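3',5'-cyclic-nucleotide phosphodiesterase 1 (Saccharomyces cerevisiae S288C, PDB 4OJX) is a class-II cyclic-nucleotide phosphodiesterase, a two-zinc enzyme of the metallo-hydrolase clan. Local coordinates at residues T127-D132 with L158-D163; C242-Q247 with Y292-P297; G275-C280 with I323-K328. One frame throughout, in Å; residues are numbered along the deposited sequence.

Interaction 1 of 3, residues T127-D132 with L158-D163. With ZN (zinc ion), chain D; ZN (zinc ion), chain E; 5GP (guanosine-5'-monophosphate), chain C.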
loop_
_atom_site.group_PDB
_atom_site.type_symbol
_atom_site.label_atom_id
_atom_site.label_comp_id
_atom_site.label_asym_id
_atom_site.label_seq_id
_atom_site.Cartn_x
_atom_site.Cartn_y
_atom_site.Cartn_z
ATOM N N THR A 127 7.213 14.264 -3.527
ATOM C CA THR A 127 7.257 15.401 -2.617
ATOM C C THR A 127 8.135 15.172 -1.394
ATOM O O THR A 127 8.819 16.075 -0.925
ATOM C CB THR A 127 5.853 15.836 -2.166
ATOM O OG1 THR A 127 5.245 14.803 -1.374
ATOM C CG2 THR A 127 4.966 16.203 -3.361
ATOM N N HIS A 128 8.082 13.960 -0.861
ATOM C CA HIS A 128 8.891 13.555 0.280
ATOM C C HIS A 128 8.824 12.058 0.385
ATOM O O HIS A 128 7.906 11.451 -0.169
ATOM C CB HIS A 128 8.474 14.283 1.567
ATOM C CG HIS A 128 7.131 13.866 2.142
ATOM N ND1 HIS A 128 5.949 14.055 1.503
ATOM C CD2 HIS A 128 6.822 13.327 3.387
ATOM C CE1 HIS A 128 4.937 13.641 2.313
ATOM N NE2 HIS A 128 5.472 13.207 3.465
ATOM N N PRO A 129 9.798 11.434 1.070
ATOM C CA PRO A 129 9.924 9.983 0.998
ATOM C C PRO A 129 9.180 9.206 2.089
ATOM O O PRO A 129 9.441 8.025 2.276
ATOM C CB PRO A 129 11.436 9.783 1.091
ATOM C CG PRO A 129 11.856 10.874 2.036
ATOM C CD PRO A 129 11.002 12.057 1.662
ATOM N N HIS A 130 8.250 9.838 2.802
ATOM C CA HIS A 130 7.401 9.051 3.712
ATOM C C HIS A 130 6.720 7.956 2.947
ATOM O O HIS A 130 6.298 8.147 1.799
ATOM C CB HIS A 130 6.352 9.911 4.392
ATOM C CG HIS A 130 6.868 10.679 5.579
ATOM N ND1 HIS A 130 6.211 11.754 6.087
ATOM C CD2 HIS A 130 7.980 10.476 6.382
ATOM C CE1 HIS A 130 6.886 12.217 7.148
ATOM N NE2 HIS A 130 7.966 11.437 7.333
ATOM N N LEU A 131 6.605 6.799 3.586
ATOM C CA LEU A 131 6.207 5.586 2.882
ATOM C C LEU A 131 4.863 5.714 2.149
ATOM O O LEU A 131 4.707 5.141 1.072
ATOM C CB LEU A 131 6.227 4.400 3.846
ATOM C CG LEU A 131 6.123 2.997 3.247
ATOM C CD1 LEU A 131 7.008 2.026 4.015
ATOM C CD2 LEU A 131 4.678 2.526 3.203
ATOM N N ASP A 132 3.904 6.452 2.718
ATOM C CA ASP A 132 2.592 6.634 2.080
ATOM C C ASP A 132 2.679 7.355 0.737
ATOM O O ASP A 132 1.731 7.286 -0.054
ATOM C CB ASP A 132 1.538 7.300 3.008
ATOM C CG ASP A 132 1.976 8.669 3.551
ATOM O OD1 ASP A 132 3.119 8.708 4.065
ATOM O OD2 ASP A 132 1.206 9.703 3.485
ATOM N N LEU A 158 13.600 16.796 -4.860
ATOM C CA LEU A 158 14.647 17.576 -4.223
ATOM C C LEU A 158 15.615 16.622 -3.513
ATOM O O LEU A 158 15.277 15.464 -3.285
ATOM C CB LEU A 158 14.039 18.581 -3.241
ATOM C CG LEU A 158 13.176 19.699 -3.839
ATOM C CD1 LEU A 158 12.657 20.613 -2.738
ATOM C CD2 LEU A 158 13.940 20.504 -4.883
ATOM N N PRO A 159 16.823 17.095 -3.152
ATOM C CA PRO A 159 17.776 16.202 -2.456
ATOM C C PRO A 159 17.257 15.478 -1.189
ATOM O O PRO A 159 17.568 14.293 -1.007
ATOM C CB PRO A 159 18.937 17.138 -2.125
ATOM C CG PRO A 159 18.897 18.152 -3.221
ATOM C CD PRO A 159 17.438 18.391 -3.502
ATOM N N HIS A 160 16.451 16.131 -0.349
ATOM C CA HIS A 160 15.931 15.492 0.884
ATOM C C HIS A 160 15.098 14.281 0.577
ATOM O O HIS A 160 14.862 13.431 1.440
ATOM C CB HIS A 160 15.116 16.475 1.732
ATOM C CG HIS A 160 13.743 16.801 1.161
ATOM N ND1 HIS A 160 13.504 17.929 0.464
ATOM C CD2 HIS A 160 12.520 16.105 1.219
ATOM C CE1 HIS A 160 12.208 17.971 0.102
ATOM N NE2 HIS A 160 11.609 16.845 0.556
ATOM N N THR A 161 14.633 14.209 -0.662
ATOM C CA THR A 161 13.835 13.091 -1.119
ATOM C C THR A 161 14.693 12.044 -1.811
ATOM O O THR A 161 14.664 10.872 -1.436
ATOM C CB THR A 161 12.738 13.592 -2.059
ATOM O OG1 THR A 161 11.858 14.451 -1.324
ATOM C CG2 THR A 161 11.954 12.435 -2.634
ATOM N N ILE A 162 15.473 12.462 -2.800
ATOM C CA ILE A 162 16.248 11.524 -3.597
ATOM C C ILE A 162 17.300 10.775 -2.776
ATOM O O ILE A 162 17.461 9.560 -2.918
ATOM C CB ILE A 162 16.875 12.216 -4.828
ATOM C CG1 ILE A 162 15.777 12.702 -5.790
ATOM C CG2 ILE A 162 17.859 11.289 -5.535
ATOM C CD1 ILE A 162 14.873 11.619 -6.347
ATOM N N ASP A 163 18.002 11.494 -1.906
ATOM C CA ASP A 163 19.027 10.871 -1.080
ATOM C C ASP A 163 18.416 9.779 -0.197
ATOM O O ASP A 163 18.986 8.698 -0.032
ATOM C CB ASP A 163 19.748 11.918 -0.221
ATOM C CG ASP A 163 20.530 12.935 -1.046
ATOM O OD1 ASP A 163 20.794 12.690 -2.244
ATOM O OD2 ASP A 163 20.886 13.988 -0.477
HETATM ZN ZN ZN D . 4.464 12.807 5.350
HETATM ZN ZN ZN E . 1.555 11.788 3.842
HETATM P P 5GP C . 2.048 11.571 7.346
HETATM O O1P 5GP C . 1.173 11.955 8.464
HETATM O O2P 5GP C . 3.231 12.485 7.160
HETATM O O3P 5GP C . 1.246 11.350 6.093
HETATM O "O5'" 5GP C . 2.604 10.176 7.835
HETATM C "C5'" 5GP C . 3.367 10.139 9.090
HETATM C "C4'" 5GP C . 2.547 9.796 10.378
HETATM O "O4'" 5GP C . 3.427 9.804 11.534
HETATM C "C3'" 5GP C . 1.495 10.863 10.691
HETATM O "O3'" 5GP C . 0.194 10.318 10.460
HETATM C "C2'" 5GP C . 1.635 11.255 12.156
HETATM O "O2'" 5GP C . 0.403 10.987 12.865
HETATM C "C1'" 5GP C . 2.726 10.348 12.694
HETATM N N9 5GP C . 3.673 11.108 13.583
HETATM C C8 5GP C . 4.646 11.898 13.127
HETATM N N7 5GP C . 5.299 12.404 14.166
HETATM C C5 5GP C . 4.732 11.938 15.275
HETATM C C6 5GP C . 5.019 12.154 16.563
HETATM O O6 5GP C . 5.945 12.895 16.894
HETATM N N1 5GP C . 4.260 11.533 17.561
HETATM C C2 5GP C . 3.214 10.696 17.167
HETATM N N2 5GP C . 2.478 10.100 18.098
HETATM N N3 5GP C . 2.968 10.514 15.855
HETATM C C4 5GP C . 3.721 11.129 14.918
HETATM O O HOH W 1 11.198 16.239 -3.321
HETATM O O HOH W 2 3.327 11.304 4.669
#
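His160, in the first turn of helix 159-169, reaches the backbone of Thr127 at the head of a zinc-binding loop. From CB, the torsion that sets CG between the backbone N and the carbonyl carbon (chi1 74°) brings the ring over to that loop. CD2 then lies 4.3 Å from Pro129 CD. At the tip NE2 donates to Thr127 O at 3.3 Å, with an N-H...O angle of 152°. The oxygen sits 18° out of the ring plane. Beside it, Thr161 OG1 packs 3.5 Å from His128 CA, and a water joins Leu158 N to Thr161 OG1, with a weak third bond to Thr127 O. Downstream of this anchored carbonyl runs the HxHxDH signature of the metallo-beta-lactamase fold: His128 ND1 donates in its ring plane to Thr127 OG1 (3.1 Å), and NE2 binds a zinc (2.2 Å) together with His130 ND1, while Asp132 binds the second zinc. The loop lies between strand 121-125 and helix 135-140; Thr226 of strand 222-232 touches His160 and bonds Thr127 O through OG1, and Pro129 packs against Leu165 of helix 159-169 and Leu173 of the second subunit.

Interaction 2 of 3, residues C242-Q247 with Y292-P297. With ZN (zinc ion), chain D; ZN (zinc ion), chain E; 5GP (guanosine-5'-monophosphate), chain C.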
loop_
_atom_site.group_PDB
_atom_site.type_symbol
_atom_site.label_atom_id
_atom_site.label_comp_id
_atom_site.label_asym_id
_atom_site.label_seq_id
_atom_site.Cartn_x
_atom_site.Cartn_y
_atom_site.Cartn_z
ATOM N N CYS A 242 0.907 19.802 -4.022
ATOM C CA CYS A 242 1.677 19.924 -2.784
ATOM C C CYS A 242 1.945 18.602 -2.088
ATOM O O CYS A 242 1.097 17.700 -2.047
ATOM C CB CYS A 242 0.941 20.825 -1.788
ATOM S SG CYS A 242 0.512 22.461 -2.405
ATOM N N GLY A 243 3.124 18.520 -1.490
ATOM C CA GLY A 243 3.388 17.493 -0.496
ATOM C C GLY A 243 2.888 17.927 0.869
ATOM O O GLY A 243 2.496 19.085 1.057
ATOM N N ASP A 244 2.929 16.996 1.825
ATOM C CA ASP A 244 2.498 17.230 3.211
ATOM C C ASP A 244 3.237 18.477 3.725
ATOM O O ASP A 244 4.410 18.701 3.382
ATOM C CB ASP A 244 2.839 16.039 4.155
ATOM C CG ASP A 244 2.236 14.663 3.732
ATOM O OD1 ASP A 244 1.488 14.728 2.696
ATOM O OD2 ASP A 244 2.575 13.559 4.420
ATOM N N VAL A 245 2.577 19.265 4.560
ATOM C CA VAL A 245 3.139 20.555 4.953
ATOM C C VAL A 245 2.520 21.042 6.252
ATOM O O VAL A 245 1.361 20.743 6.561
ATOM C CB VAL A 245 2.952 21.599 3.815
ATOM C CG1 VAL A 245 1.470 21.866 3.545
ATOM C CG2 VAL A 245 3.694 22.902 4.115
ATOM N N GLU A 246 3.314 21.800 7.008
ATOM C CA GLU A 246 2.823 22.534 8.179
ATOM C C GLU A 246 3.226 23.997 8.039
ATOM O O GLU A 246 4.120 24.332 7.267
ATOM C CB GLU A 246 3.414 21.957 9.469
ATOM C CG GLU A 246 4.927 22.066 9.545
ATOM C CD GLU A 246 5.513 21.706 10.900
ATOM O OE1 GLU A 246 6.751 21.791 11.021
ATOM O OE2 GLU A 246 4.755 21.329 11.821
ATOM N N GLN A 247 2.564 24.861 8.798
ATOM C CA GLN A 247 2.993 26.251 8.906
ATOM C C GLN A 247 4.460 26.284 9.360
ATOM O O GLN A 247 4.881 25.476 10.190
ATOM C CB GLN A 247 2.103 26.983 9.915
ATOM C CG GLN A 247 2.463 28.443 10.159
ATOM C CD GLN A 247 1.682 29.096 11.292
ATOM O OE1 GLN A 247 1.770 30.307 11.494
ATOM N NE2 GLN A 247 0.925 28.302 12.036
ATOM N N TYR A 292 0.616 16.838 13.909
ATOM C CA TYR A 292 2.054 17.093 13.744
ATOM C C TYR A 292 2.577 16.966 12.302
ATOM O O TYR A 292 2.487 15.905 11.679
ATOM C CB TYR A 292 2.893 16.204 14.672
ATOM C CG TYR A 292 2.705 16.445 16.159
ATOM C CD1 TYR A 292 2.691 15.374 17.054
ATOM C CD2 TYR A 292 2.545 17.738 16.675
ATOM C CE1 TYR A 292 2.524 15.579 18.416
ATOM C CE2 TYR A 292 2.375 17.952 18.037
ATOM C CZ TYR A 292 2.366 16.870 18.900
ATOM O OH TYR A 292 2.202 17.074 20.252
ATOM N N GLY A 293 3.131 18.065 11.795
ATOM C CA GLY A 293 3.658 18.143 10.432
ATOM C C GLY A 293 2.615 18.447 9.364
ATOM O O GLY A 293 2.920 18.400 8.174
ATOM N N HIS A 294 1.389 18.772 9.783
ATOM C CA HIS A 294 0.255 18.893 8.865
ATOM C C HIS A 294 -0.525 20.149 9.082
ATOM O O HIS A 294 -0.218 20.942 9.987
ATOM C CB HIS A 294 -0.671 17.689 9.023
ATOM C CG HIS A 294 -0.062 16.401 8.565
ATOM N ND1 HIS A 294 0.311 16.194 7.286
ATOM C CD2 HIS A 294 0.242 15.245 9.259
ATOM C CE1 HIS A 294 0.826 14.965 7.173
ATOM N NE2 HIS A 294 0.785 14.385 8.384
ATOM N N LEU A 295 -1.552 20.320 8.255
ATOM C CA LEU A 295 -2.481 21.434 8.363
ATOM C C LEU A 295 -3.820 21.007 8.940
ATOM O O LEU A 295 -4.246 19.857 8.805
ATOM C CB LEU A 295 -2.700 22.110 7.001
ATOM C CG LEU A 295 -1.479 22.686 6.285
ATOM C CD1 LEU A 295 -1.873 23.198 4.905
ATOM C CD2 LEU A 295 -0.797 23.792 7.083
ATOM N N SER A 296 -4.465 21.964 9.604
ATOM C CA SER A 296 -5.883 21.901 9.938
ATOM C C SER A 296 -6.529 23.111 9.263
ATOM O O SER A 296 -5.813 23.941 8.703
ATOM C CB SER A 296 -6.091 21.929 11.455
ATOM O OG SER A 296 -5.891 23.240 11.944
ATOM N N PRO A 297 -7.874 23.223 9.302
ATOM C CA PRO A 297 -8.499 24.282 8.515
ATOM C C PRO A 297 -8.034 25.703 8.830
ATOM O O PRO A 297 -7.901 26.504 7.901
ATOM C CB PRO A 297 -9.993 24.092 8.810
ATOM C CG PRO A 297 -10.106 22.614 9.018
ATOM C CD PRO A 297 -8.894 22.309 9.849
HETATM ZN ZN ZN D . 4.464 12.807 5.350
HETATM ZN ZN ZN E . 1.555 11.788 3.842
HETATM P P 5GP C . 2.048 11.571 7.346
HETATM O O1P 5GP C . 1.173 11.955 8.464
HETATM O O2P 5GP C . 3.231 12.485 7.160
HETATM O O3P 5GP C . 1.246 11.350 6.093
HETATM O "O5'" 5GP C . 2.604 10.176 7.835
HETATM C "C5'" 5GP C . 3.367 10.139 9.090
HETATM C "C4'" 5GP C . 2.547 9.796 10.378
HETATM O "O4'" 5GP C . 3.427 9.804 11.534
HETATM C "C3'" 5GP C . 1.495 10.863 10.691
HETATM O "O3'" 5GP C . 0.194 10.318 10.460
HETATM C "C2'" 5GP C . 1.635 11.255 12.156
HETATM O "O2'" 5GP C . 0.403 10.987 12.865
HETATM C "C1'" 5GP C . 2.726 10.348 12.694
HETATM N N9 5GP C . 3.673 11.108 13.583
HETATM C C8 5GP C . 4.646 11.898 13.127
HETATM N N7 5GP C . 5.299 12.404 14.166
HETATM C C5 5GP C . 4.732 11.938 15.275
HETATM C C6 5GP C . 5.019 12.154 16.563
HETATM O O6 5GP C . 5.945 12.895 16.894
HETATM N N1 5GP C . 4.260 11.533 17.561
HETATM C C2 5GP C . 3.214 10.696 17.167
HETATM N N2 5GP C . 2.478 10.100 18.098
HETATM N N3 5GP C . 2.968 10.514 15.855
HETATM C C4 5GP C . 3.721 11.129 14.918
HETATM O O HOH W 3 0.446 23.736 10.453
HETATM O O HOH W 2 3.327 11.304 4.669
#
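The bridging carboxylate of the two-zinc site, Asp244, meets His294 here, so the contact brings a metal ligand and a ligand-binding histidine side by side. Asp244 OD2 binds the zinc shared with His128 and His130 at 2.2 Å and the zinc shared with Asp132 and His326 at 2.1 Å. It lies 3.6 Å from His294 CE1, near the plane of the imidazole and at its edge. That ring also reaches the guanosine-5'-monophosphate: NE2 donates to phosphate oxygen O1P across a very short 2.5 Å (N-H...O angle 156°). The torsion of His294 (CG beside the backbone N, chi1 -67°) carries the ring back toward Asp244 although CB points away from 242-247. Behind this polar front the backbones touch closely. Val245 O receives a CA-H...O contact from His294 CA at 3.2 Å, and Glu246 CB rests on Gly293 C at 3.6 Å. Val245 CG1 packs obliquely against Leu295 CD1 at 3.8 Å. One water accepts from Gln247 N and donates to His294 O, bridging the two backbones. Glu279 serves as second shell: OE1 accepts from His294 ND1 and Val245 N, and OE2 from Leu295 N, which fixes both loops, while Glu246 turns its carboxylate to Arg249. The 242-247 loop leaves strand 238-242 beside strand 273-279, and the 292-297 loop leads into helix 297-311, where Leu295 packs on Leu300.

Interaction 3 of 3, residues G275-C280 with I323-K328. With ZN (zinc ion), chain E; 5GP (guanosine-5'-monophosphate), chain C.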
loop_
_atom_site.group_PDB
_atom_site.type_symbol
_atom_site.label_atom_id
_atom_site.label_comp_id
_atom_site.label_asym_id
_atom_site.label_seq_id
_atom_site.Cartn_x
_atom_site.Cartn_y
_atom_site.Cartn_z
ATOM N N GLY A 275 -5.529 25.683 -10.169
ATOM C CA GLY A 275 -5.847 24.849 -9.027
ATOM C C GLY A 275 -4.650 24.694 -8.132
ATOM O O GLY A 275 -3.500 24.756 -8.579
ATOM N N ILE A 276 -4.939 24.479 -6.855
ATOM C CA ILE A 276 -3.933 24.061 -5.884
ATOM C C ILE A 276 -4.438 22.814 -5.182
ATOM O O ILE A 276 -5.545 22.818 -4.640
ATOM C CB ILE A 276 -3.539 25.177 -4.876
ATOM C CG1 ILE A 276 -2.518 24.644 -3.860
ATOM C CG2 ILE A 276 -4.754 25.809 -4.223
ATOM C CD1 ILE A 276 -1.790 25.707 -3.074
ATOM N N LEU A 277 -3.630 21.754 -5.232
ATOM C CA LEU A 277 -3.917 20.507 -4.530
ATOM C C LEU A 277 -3.081 20.514 -3.271
ATOM O O LEU A 277 -1.862 20.377 -3.329
ATOM C CB LEU A 277 -3.574 19.291 -5.390
ATOM C CG LEU A 277 -4.636 18.790 -6.371
ATOM C CD1 LEU A 277 -4.961 19.836 -7.425
ATOM C CD2 LEU A 277 -4.191 17.490 -7.046
ATOM N N VAL A 278 -3.737 20.703 -2.133
ATOM C CA VAL A 278 -3.021 20.943 -0.891
ATOM C C VAL A 278 -3.733 20.222 0.244
ATOM O O VAL A 278 -4.962 20.132 0.265
ATOM C CB VAL A 278 -2.868 22.465 -0.596
ATOM C CG1 VAL A 278 -4.227 23.150 -0.504
ATOM C CG2 VAL A 278 -2.026 22.702 0.653
ATOM N N GLU A 279 -2.963 19.726 1.204
ATOM C CA GLU A 279 -3.549 18.950 2.277
ATOM C C GLU A 279 -4.385 19.768 3.253
ATOM O O GLU A 279 -4.137 20.955 3.493
ATOM C CB GLU A 279 -2.476 18.214 3.074
ATOM C CG GLU A 279 -1.567 19.096 3.925
ATOM C CD GLU A 279 -1.152 18.392 5.195
ATOM O OE1 GLU A 279 -0.005 17.909 5.254
ATOM O OE2 GLU A 279 -1.988 18.302 6.123
ATOM N N CYS A 280 -5.354 19.090 3.849
ATOM C CA CYS A 280 -5.841 19.483 5.155
ATOM C C CYS A 280 -6.071 18.179 5.900
ATOM O O CYS A 280 -7.169 17.620 5.866
ATOM C CB CYS A 280 -7.111 20.326 5.067
ATOM S SG CYS A 280 -7.486 21.153 6.629
ATOM N N ILE A 323 -8.209 22.238 -4.012
ATOM C CA ILE A 323 -8.544 20.816 -3.993
ATOM C C ILE A 323 -7.830 20.225 -2.788
ATOM O O ILE A 323 -6.598 20.170 -2.751
ATOM C CB ILE A 323 -8.085 20.111 -5.289
ATOM C CG1 ILE A 323 -8.601 20.831 -6.553
ATOM C CG2 ILE A 323 -8.464 18.636 -5.260
ATOM C CD1 ILE A 323 -10.104 20.957 -6.653
ATOM N N VAL A 324 -8.608 19.840 -1.779
ATOM C CA VAL A 324 -8.063 19.423 -0.494
ATOM C C VAL A 324 -7.719 17.945 -0.525
ATOM O O VAL A 324 -8.555 17.111 -0.866
ATOM C CB VAL A 324 -9.076 19.704 0.619
ATOM C CG1 VAL A 324 -8.567 19.231 1.971
ATOM C CG2 VAL A 324 -9.395 21.191 0.659
ATOM N N THR A 325 -6.483 17.635 -0.149
ATOM C CA THR A 325 -5.945 16.285 -0.223
ATOM C C THR A 325 -5.549 15.766 1.156
ATOM O O THR A 325 -5.554 16.498 2.138
ATOM C CB THR A 325 -4.695 16.278 -1.118
ATOM O OG1 THR A 325 -3.692 17.084 -0.494
ATOM C CG2 THR A 325 -5.012 16.844 -2.494
ATOM N N HIS A 326 -5.209 14.479 1.215
ATOM C CA HIS A 326 -4.519 13.897 2.367
ATOM C C HIS A 326 -5.317 13.977 3.642
ATOM O O HIS A 326 -4.758 14.081 4.729
ATOM C CB HIS A 326 -3.144 14.566 2.520
ATOM C CG HIS A 326 -2.117 13.739 3.258
ATOM N ND1 HIS A 326 -1.997 13.751 4.601
ATOM C CD2 HIS A 326 -1.096 12.922 2.784
ATOM C CE1 HIS A 326 -0.980 12.961 4.969
ATOM N NE2 HIS A 326 -0.431 12.452 3.860
ATOM N N VAL A 327 -6.640 13.910 3.536
ATOM C CA VAL A 327 -7.452 13.895 4.742
ATOM C C VAL A 327 -7.270 12.545 5.447
ATOM O O VAL A 327 -7.330 11.488 4.821
ATOM C CB VAL A 327 -8.941 14.180 4.464
ATOM C CG1 VAL A 327 -9.754 14.061 5.746
ATOM C CG2 VAL A 327 -9.098 15.562 3.842
ATOM N N LYS A 328 -7.011 12.596 6.745
ATOM C CA LYS A 328 -6.812 11.380 7.520
ATOM C C LYS A 328 -8.131 10.766 7.979
ATOM O O LYS A 328 -9.113 11.481 8.228
ATOM C CB LYS A 328 -5.922 11.689 8.719
ATOM C CG LYS A 328 -4.475 11.901 8.305
ATOM C CD LYS A 328 -3.569 12.213 9.481
ATOM C CE LYS A 328 -2.127 12.416 9.040
ATOM N NZ LYS A 328 -1.483 11.191 8.471
HETATM ZN ZN ZN E . 1.555 11.788 3.842
HETATM P P 5GP C . 2.048 11.571 7.346
HETATM O O1P 5GP C . 1.173 11.955 8.464
HETATM O O2P 5GP C . 3.231 12.485 7.160
HETATM O O3P 5GP C . 1.246 11.350 6.093
HETATM O "O5'" 5GP C . 2.604 10.176 7.835
HETATM C "C5'" 5GP C . 3.367 10.139 9.090
HETATM C "C4'" 5GP C . 2.547 9.796 10.378
HETATM O "O4'" 5GP C . 3.427 9.804 11.534
HETATM C "C3'" 5GP C . 1.495 10.863 10.691
HETATM O "O3'" 5GP C . 0.194 10.318 10.460
HETATM C "C2'" 5GP C . 1.635 11.255 12.156
HETATM O "O2'" 5GP C . 0.403 10.987 12.865
HETATM C "C1'" 5GP C . 2.726 10.348 12.694
HETATM N N9 5GP C . 3.673 11.108 13.583
HETATM C C8 5GP C . 4.646 11.898 13.127
HETATM N N7 5GP C . 5.299 12.404 14.166
HETATM C C5 5GP C . 4.732 11.938 15.275
HETATM C C6 5GP C . 5.019 12.154 16.563
HETATM O O6 5GP C . 5.945 12.895 16.894
HETATM N N1 5GP C . 4.260 11.533 17.561
HETATM C C2 5GP C . 3.214 10.696 17.167
HETATM N N2 5GP C . 2.478 10.100 18.098
HETATM N N3 5GP C . 2.968 10.514 15.855
HETATM C C4 5GP C . 3.721 11.129 14.918
HETATM O O HOH W 4 -1.661 17.584 -2.283
HETATM O O HOH W 2 3.327 11.304 4.669
#
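Glu279 CB and His326 CB meet at 3.7 Å where two neighbouring strands run out into the metal site. His326 NE2 binds a zinc ion at 2.1 Å; a chi1 of -156°, with CG anti to the backbone N, directs the ring to that metal and sets phosphate oxygen O3P of the nucleotide in its plane at the edge. Two residues on, Lys328 NZ donates to both O1P and O3' of the same ligand, gripping phosphate and ribose at once, and also reaches Gly13 O. Behind this shell stands a parallel ladder. Ile323 N donates to Ile276 O at 2.8 Å and an N-H...O angle of 174°, Val278 N to Ile323 O at 3.0 Å, and Cys280 N to Thr325 O at 3.1 Å. Thr325 N donates to Val278 O at 3.0 Å. Strands 273-279 and 321-325, joined through helix 297-311, form a beta-alpha-beta crossover within the mixed sheet, and the positive phi of His326 turns the chain away from its strand. Leu277 and Ile323 lie side by side on one sheet face, CD1 of the leucine 3.8 Å from CB of the isoleucine. Val324, on the other face with Val278, touches Cys280 CB just beyond the strand end, its CG1 at 3.6 Å. Further out, Ser281 OG bonds both His326 ND1 and Glu279 OE2, positioning the histidine, and Cys280 and Val327 pack on Ile340 of helix 336-350.

From the N terminus, interaction 1 comes first: it closes the loop between 127-132 and 158-163, around helix 135-140 and strand 153-157, before the other two begin. Interactions 2 and 3 then cross, since 275-280 lies between 242-247 and 292-297, and 323-328 follows them all. The crossed pair ties together three neighbouring strands of the second sheet, 238-242, 273-279 and 321-325, and the loops that leave their C-terminal ends. All three contacts converge on one zinc ion, the nucleotide and a shared water, with the HxHxDH loop of the first sheet facing ligands carried by the second. Centres of interactions 2 and 3 are about 9 Å apart, that of interaction 1 about 16 Å from interaction 2.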